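Long-range contacts in DsbA-like disulfide oxidoreductase (PDB 6EEZ), which probably reshuffles incorrect disulfide bonds in substrate proteins, acting as a thioredoxin-fold disulfide isomerase of the DsbA family that works as a homotrimer: residues A77-A81 and F110-I115; A82-A87 and I140-I144. All blocks are in the same frame, centred on the assembly; numbering follows the deposited sequence.

Contact 1 (A77-A81 and F110-I115); sequences ASLKA and FSDESI
The two backbones come closest where Ala-77, in the first turn of helix 76-91, faces Phe-110: their CA atoms are 5.3 Å apart, while Ala-81, one turn on, and Ile-115, in the first turn of the second helix, stand 6.9 Å apart. Both segments belong to the all-helical insertion of a DsbA-like thioredoxin fold, and here the start of helix 112-121, with the turn leading into it, leans on helix 76-91. Ser-111 is the N-cap of helix 112-121; its OG takes a weak bond from Ser-114 N. Its carbonyl O is gripped twice, by Ile-115 N and by Ser-114 OG, the hydroxyl tilted 25° from the carbonyl plane, which ties the turn to the helix it starts. Phe-110, just before the cap, points toward helix 76-91. Its CG lies anti to the carbonyl carbon (chi1 -59°), and this swings one ring face under the CB of Ala-81, a CH-pi contact with CB 3.8 Å from the ring centroid and 15° off the normal. Closer to the backbone, the methyl of Ala-77 rests against the CB of Phe-110. Outside the two segments the ring also meets His-106 and touches Tyr-43 and Ser-44, the latter next to Cys-45 of the Cys-45–Cys-48 disulfide, so this packing borders the redox site. Deeper in the contact, Ile-115 brings its CD1 to Lys-80 CB and Ala-81 N, each 3.9 Å away. Beyond CB the Lys-80 chain runs extended toward the first turn of helix 112-121, where it crosses the Asp-112 side chain at a slant. Lys-80 NZ closes a salt bridge there, meeting Asp-112 OD1 at 2.9 Å nearly in line with its C-O bond.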
ATOM      1  N   ALA A  77     -15.771  -5.365   2.776  1.00 49.83           N
ATOM      2  CA  ALA A  77     -14.748  -6.407   2.677  1.00 48.79           C
ATOM      3  C   ALA A  77     -13.324  -5.819   2.546  1.00 47.70           C
ATOM      4  O   ALA A  77     -12.374  -6.349   3.114  1.00 47.68           O
ATOM      5  CB  ALA A  77     -15.066  -7.325   1.488  1.00 49.26           C
ATOM      6  N   SER A  78     -13.187  -4.716   1.814  1.00 45.53           N
ATOM      7  CA  SER A  78     -11.882  -4.079   1.620  1.00 44.84           C
ATOM      8  C   SER A  78     -11.415  -3.399   2.898  1.00 45.61           C
ATOM      9  O   SER A  78     -10.239  -3.411   3.222  1.00 45.34           O
ATOM     10  CB  SER A  78     -11.937  -3.053   0.494  1.00 43.76           C
ATOM     11  OG  SER A  78     -12.045  -3.666  -0.773  1.00 43.42           O
ATOM     12  N   LEU A  79     -12.354  -2.801   3.615  1.00 45.44           N
ATOM     13  CA  LEU A  79     -12.045  -2.100   4.849  1.00 46.34           C
ATOM     14  C   LEU A  79     -11.583  -3.082   5.890  1.00 47.28           C
ATOM     15  O   LEU A  79     -10.648  -2.810   6.630  1.00 47.49           O
ATOM     16  CB  LEU A  79     -13.268  -1.335   5.360  1.00 47.30           C
ATOM     17  CG  LEU A  79     -13.094  -0.515   6.639  1.00 48.60           C
ATOM     18  CD1 LEU A  79     -11.981   0.502   6.500  1.00 47.62           C
ATOM     19  CD2 LEU A  79     -14.382   0.208   6.981  1.00 49.16           C
ATOM     20  N   LYS A  80     -12.256  -4.233   5.941  1.00 48.69           N
ATOM     21  CA  LYS A  80     -11.872  -5.324   6.831  1.00 49.90           C
ATOM     22  C   LYS A  80     -10.466  -5.824   6.545  1.00 49.05           C
ATOM     23  O   LYS A  80      -9.655  -5.970   7.455  1.00 49.98           O
ATOM     24  CB  LYS A  80     -12.840  -6.488   6.704  1.00 51.05           C
ATOM     25  CG  LYS A  80     -14.180  -6.266   7.341  1.00 52.59           C
ATOM     26  CD  LYS A  80     -15.012  -7.505   7.134  1.00 54.60           C
ATOM     27  CE  LYS A  80     -16.358  -7.435   7.822  1.00 58.62           C
ATOM     28  NZ  LYS A  80     -17.163  -8.604   7.418  1.00 61.67           N
ATOM     29  N   ALA A  81     -10.186  -6.097   5.278  1.00 42.08           N
ATOM     30  CA  ALA A  81      -8.890  -6.629   4.910  1.00 41.24           C
ATOM     31  C   ALA A  81      -7.822  -5.563   5.158  1.00 40.72           C
ATOM     32  O   ALA A  81      -6.728  -5.866   5.628  1.00 40.69           O
ATOM     33  CB  ALA A  81      -8.887  -7.098   3.466  1.00 40.43           C
ATOM     34  N   PHE A 110     -13.613 -11.109   0.442  1.00 52.49           N
ATOM     35  CA  PHE A 110     -13.183 -11.422   1.797  1.00 52.88           C
ATOM     36  C   PHE A 110     -14.379 -11.722   2.702  1.00 56.04           C
ATOM     37  O   PHE A 110     -15.482 -11.194   2.514  1.00 57.01           O
ATOM     38  CB  PHE A 110     -12.347 -10.280   2.390  1.00 51.56           C
ATOM     39  CG  PHE A 110     -11.115  -9.957   1.596  1.00 49.56           C
ATOM     40  CD1 PHE A 110     -10.046 -10.841   1.574  1.00 50.30           C
ATOM     41  CD2 PHE A 110     -11.027  -8.777   0.866  1.00 47.26           C
ATOM     42  CE1 PHE A 110      -8.916 -10.568   0.840  1.00 48.71           C
ATOM     43  CE2 PHE A 110      -9.893  -8.490   0.133  1.00 45.77           C
ATOM     44  CZ  PHE A 110      -8.826  -9.384   0.126  1.00 46.65           C
ATOM     45  N   SER A 111     -14.133 -12.600   3.665  1.00 55.63           N
ATOM     46  CA  SER A 111     -15.046 -12.875   4.764  1.00 59.35           C
ATOM     47  C   SER A 111     -14.206 -12.930   6.038  1.00 58.68           C
ATOM     48  O   SER A 111     -12.979 -13.028   5.963  1.00 56.21           O
ATOM     49  CB  SER A 111     -15.799 -14.189   4.549  1.00 63.91           C
ATOM     50  OG  SER A 111     -14.900 -15.249   4.313  1.00 63.83           O
ATOM     51  N   ASP A 112     -14.857 -12.844   7.195  1.00 66.21           N
ATOM     52  CA  ASP A 112     -14.151 -12.846   8.468  1.00 66.68           C
ATOM     53  C   ASP A 112     -13.235 -14.049   8.522  1.00 66.94           C
ATOM     54  O   ASP A 112     -12.075 -13.957   8.934  1.00 65.66           O
ATOM     55  CB  ASP A 112     -15.129 -12.893   9.641  1.00 70.30           C
ATOM     56  CG  ASP A 112     -15.996 -11.658   9.740  1.00 70.59           C
ATOM     57  OD1 ASP A 112     -15.971 -10.808   8.827  1.00 68.36           O
ATOM     58  OD2 ASP A 112     -16.725 -11.547  10.743  1.00 73.33           O
ATOM     59  N   GLU A 113     -13.772 -15.172   8.062  1.00 66.20           N
ATOM     60  CA  GLU A 113     -13.114 -16.461   8.181  1.00 67.25           C
ATOM     61  C   GLU A 113     -11.884 -16.523   7.279  1.00 64.51           C
ATOM     62  O   GLU A 113     -10.799 -16.894   7.722  1.00 63.96           O
ATOM     63  CB  GLU A 113     -14.089 -17.595   7.832  1.00 71.26           C
ATOM     64  CG  GLU A 113     -15.449 -17.534   8.562  1.00 75.48           C
ATOM     65  CD  GLU A 113     -16.528 -16.758   7.790  1.00 75.40           C
ATOM     66  OE1 GLU A 113     -17.519 -17.388   7.346  1.00 79.23           O
ATOM     67  OE2 GLU A 113     -16.397 -15.524   7.639  1.00 71.88           O
ATOM     68  N   SER A 114     -12.065 -16.149   6.016  1.00 61.14           N
ATOM     69  CA  SER A 114     -10.994 -16.212   5.030  1.00 58.95           C
ATOM     70  C   SER A 114      -9.819 -15.310   5.418  1.00 57.02           C
ATOM     71  O   SER A 114      -8.663 -15.638   5.139  1.00 56.29           O
ATOM     72  CB  SER A 114     -11.513 -15.810   3.653  1.00 57.89           C
ATOM     73  OG  SER A 114     -11.755 -14.414   3.612  1.00 55.52           O
ATOM     74  N   ILE A 115     -10.120 -14.175   6.051  1.00 57.85           N
ATOM     75  CA  ILE A 115      -9.087 -13.291   6.579  1.00 56.76           C
ATOM     76  C   ILE A 115      -8.309 -13.990   7.704  1.00 58.42           C
ATOM     77  O   ILE A 115      -7.095 -13.833   7.789  1.00 57.45           O
ATOM     78  CB  ILE A 115      -9.683 -11.950   7.099  1.00 56.35           C
ATOM     79  CG1 ILE A 115     -10.141 -11.088   5.920  1.00 54.60           C
ATOM     80  CG2 ILE A 115      -8.654 -11.163   7.924  1.00 55.48           C
ATOM     81  CD1 ILE A 115     -10.831  -9.797   6.317  1.00 54.37           C
TER

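Contact 2 (A82-A87 and I140-I144); sequences AKSALA and IEQMI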
ATOM      1  N   ALA A  82      -8.166  -4.303   4.921  1.00 43.70           N
ATOM      2  CA  ALA A  82      -7.225  -3.227   5.183  1.00 43.41           C
ATOM      3  C   ALA A  82      -6.933  -3.138   6.675  1.00 44.91           C
ATOM      4  O   ALA A  82      -5.772  -3.071   7.071  1.00 44.98           O
ATOM      5  CB  ALA A  82      -7.751  -1.892   4.663  1.00 42.81           C
ATOM      6  N   LYS A  83      -7.979  -3.140   7.493  1.00 46.18           N
ATOM      7  CA  LYS A  83      -7.824  -3.036   8.939  1.00 47.53           C
ATOM      8  C   LYS A  83      -6.999  -4.198   9.503  1.00 47.92           C
ATOM      9  O   LYS A  83      -6.191  -4.032  10.423  1.00 48.32           O
ATOM     10  CB  LYS A  83      -9.193  -3.021   9.637  1.00 49.03           C
ATOM     11  CG  LYS A  83     -10.083  -1.801   9.357  1.00 50.16           C
ATOM     12  CD  LYS A  83     -10.000  -0.768  10.473  1.00 51.95           C
ATOM     13  CE  LYS A  83     -10.946   0.408  10.249  1.00 51.92           C
ATOM     14  NZ  LYS A  83     -11.662   0.807  11.495  1.00 52.98           N
ATOM     15  N   SER A  84      -7.234  -5.381   8.951  1.00 45.65           N
ATOM     16  CA  SER A  84      -6.575  -6.593   9.407  1.00 46.05           C
ATOM     17  C   SER A  84      -5.081  -6.512   9.070  1.00 44.82           C
ATOM     18  O   SER A  84      -4.221  -6.852   9.893  1.00 45.18           O
ATOM     19  CB  SER A  84      -7.241  -7.821   8.763  1.00 46.02           C
ATOM     20  OG  SER A  84      -8.644  -7.872   9.041  1.00 46.73           O
ATOM     21  N   ALA A  85      -4.779  -6.019   7.874  1.00 45.31           N
ATOM     22  CA  ALA A  85      -3.403  -5.836   7.436  1.00 44.26           C
ATOM     23  C   ALA A  85      -2.618  -5.002   8.433  1.00 44.26           C
ATOM     24  O   ALA A  85      -1.527  -5.383   8.857  1.00 44.12           O
ATOM     25  CB  ALA A  85      -3.362  -5.190   6.071  1.00 42.96           C
ATOM     26  N   LEU A  86      -3.161  -3.862   8.825  1.00 42.66           N
ATOM     27  CA  LEU A  86      -2.441  -3.029   9.772  1.00 43.10           C
ATOM     28  C   LEU A  86      -2.430  -3.672  11.165  1.00 44.86           C
ATOM     29  O   LEU A  86      -1.521  -3.419  11.942  1.00 45.13           O
ATOM     30  CB  LEU A  86      -3.039  -1.628   9.823  1.00 43.80           C
ATOM     31  CG  LEU A  86      -2.759  -0.797   8.573  1.00 42.19           C
ATOM     32  CD1 LEU A  86      -3.495   0.544   8.611  1.00 42.01           C
ATOM     33  CD2 LEU A  86      -1.269  -0.566   8.451  1.00 41.30           C
ATOM     34  N   ALA A  87      -3.412  -4.516  11.476  1.00 47.97           N
ATOM     35  CA  ALA A  87      -3.442  -5.162  12.785  1.00 49.30           C
ATOM     36  C   ALA A  87      -2.270  -6.140  12.906  1.00 48.91           C
ATOM     37  O   ALA A  87      -1.716  -6.338  13.988  1.00 49.47           O
ATOM     38  CB  ALA A  87      -4.750  -5.873  13.008  1.00 50.63           C
ATOM     39  N   ILE A 140      -5.323   2.498  13.762  1.00 45.85           N
ATOM     40  CA  ILE A 140      -5.617   1.916  12.461  1.00 44.93           C
ATOM     41  C   ILE A 140      -6.660   2.773  11.740  1.00 43.97           C
ATOM     42  O   ILE A 140      -6.537   3.050  10.552  1.00 42.57           O
ATOM     43  CB  ILE A 140      -6.143   0.471  12.593  1.00 46.48           C
ATOM     44  CG1 ILE A 140      -5.040  -0.432  13.154  1.00 47.44           C
ATOM     45  CG2 ILE A 140      -6.638  -0.040  11.246  1.00 45.63           C
ATOM     46  CD1 ILE A 140      -5.528  -1.777  13.635  1.00 49.10           C
ATOM     47  N   GLU A 141      -7.700   3.155  12.472  1.00 54.14           N
ATOM     48  CA  GLU A 141      -8.764   3.966  11.918  1.00 53.26           C
ATOM     49  C   GLU A 141      -8.172   5.283  11.405  1.00 52.12           C
ATOM     50  O   GLU A 141      -8.453   5.700  10.290  1.00 50.25           O
ATOM     51  CB  GLU A 141      -9.849   4.212  12.975  1.00 54.49           C
ATOM     52  CG  GLU A 141     -10.893   5.272  12.600  1.00 54.04           C
ATOM     53  CD  GLU A 141     -11.807   4.830  11.457  1.00 53.19           C
ATOM     54  OE1 GLU A 141     -11.805   3.623  11.115  1.00 53.72           O
ATOM     55  OE2 GLU A 141     -12.543   5.686  10.916  1.00 52.13           O
ATOM     56  N   GLN A 142      -7.330   5.908  12.225  1.00 53.79           N
ATOM     57  CA  GLN A 142      -6.675   7.167  11.877  1.00 52.52           C
ATOM     58  C   GLN A 142      -5.834   7.034  10.621  1.00 51.30           C
ATOM     59  O   GLN A 142      -5.879   7.907   9.742  1.00 50.33           O
ATOM     60  CB  GLN A 142      -5.800   7.654  13.034  1.00 53.08           C
ATOM     61  CG  GLN A 142      -5.269   9.058  12.858  1.00 51.99           C
ATOM     62  CD  GLN A 142      -4.440   9.529  14.044  1.00 53.50           C
ATOM     63  OE1 GLN A 142      -3.242   9.264  14.108  1.00 53.89           O
ATOM     64  NE2 GLN A 142      -5.075  10.239  14.989  1.00 54.68           N
ATOM     65  N   MET A 143      -5.080   5.939  10.532  1.00 43.30           N
ATOM     66  CA  MET A 143      -4.183   5.734   9.392  1.00 42.09           C
ATOM     67  C   MET A 143      -4.958   5.538   8.100  1.00 41.02           C
ATOM     68  O   MET A 143      -4.535   6.002   7.046  1.00 39.52           O
ATOM     69  CB  MET A 143      -3.258   4.533   9.628  1.00 42.75           C
ATOM     70  CG  MET A 143      -2.155   4.781  10.651  1.00 43.39           C
ATOM     71  SD  MET A 143      -1.237   3.275  11.097  1.00 43.18           S
ATOM     72  CE  MET A 143      -0.287   3.027   9.601  1.00 42.12           C
ATOM     73  N   ILE A 144      -6.085   4.843   8.171  1.00 42.89           N
ATOM     74  CA  ILE A 144      -6.853   4.555   6.970  1.00 41.90           C
ATOM     75  C   ILE A 144      -7.574   5.824   6.515  1.00 40.77           C
ATOM     76  O   ILE A 144      -7.663   6.107   5.322  1.00 39.13           O
ATOM     77  CB  ILE A 144      -7.854   3.411   7.205  1.00 42.69           C
ATOM     78  CG1 ILE A 144      -7.100   2.074   7.202  1.00 43.48           C
ATOM     79  CG2 ILE A 144      -8.962   3.421   6.142  1.00 40.75           C
ATOM     80  CD1 ILE A 144      -7.955   0.869   7.416  1.00 44.21           C
TER
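Lys-83 NZ gives a 2.8 Å hydrogen bond to Glu-141 OE1, a salt bridge at the margin of the crossing between helices 76-91 and 137-154 in this DsbA-like fold. The short segments run at 120° to each other with their axes 10.1 Å apart. Bends at chi2 (-99°) and chi4 carry the lysine across to the other helix, and its methylenes work as apolar surface on the way: Lys-83 CD lies 3.5 Å from Ile-140 CG2, and Lys-83 CG sits 3.9 Å from Ile-144 CD1, the Ile-144 side chain crossing at about a right angle. Glu-141 is held at its other oxygen too, OE2 accepting from Asn-145 one turn on. Behind the ion pair the interior is aliphatic. Leu-86 and Ile-140 lie alongside each other, pointing opposite ways, with Leu-86 CB 4.1 Å from Ile-140 CG1, while the CD1 end of Ile-140 reaches Ala-87. Of the two leucine methyls, CD1 lies against Ile-144 CG1 and CD2 comes 3.9 Å from Met-143 CE, whose chain bends at chi3 (73°). Small Ala-82 takes the tip of Ile-144, which also touches Pro-72. Since one lysine supplies both the greasy flank and the charge, its ammonium can stay at the partly exposed edge beside a carboxylate while its carbon chain helps seal the buried aliphatic centre.

In the fold
Both contacts draw on helix 76-91, its N-terminal part in contact 1 and the part that follows in contact 2, and their centres lie 12 Å apart. Contact 2 is the buried one, joining this helix to helix 137-154 through mostly aliphatic side chains; contact 1 is partly exposed, an aromatic ring and alanines meeting at a helix start near the Cys-45–Cys-48 disulfide. Each has a lysine of the shared helix paired with an acid of the partner, in both cases at the partly exposed margin. The two also touch directly: Ile-115 CG2 lies 3.5 Å from Ser-84 OG, and Leu-79 CD1 is 4.1 Å from Ile-144 CD1, so the two contacts adjoin.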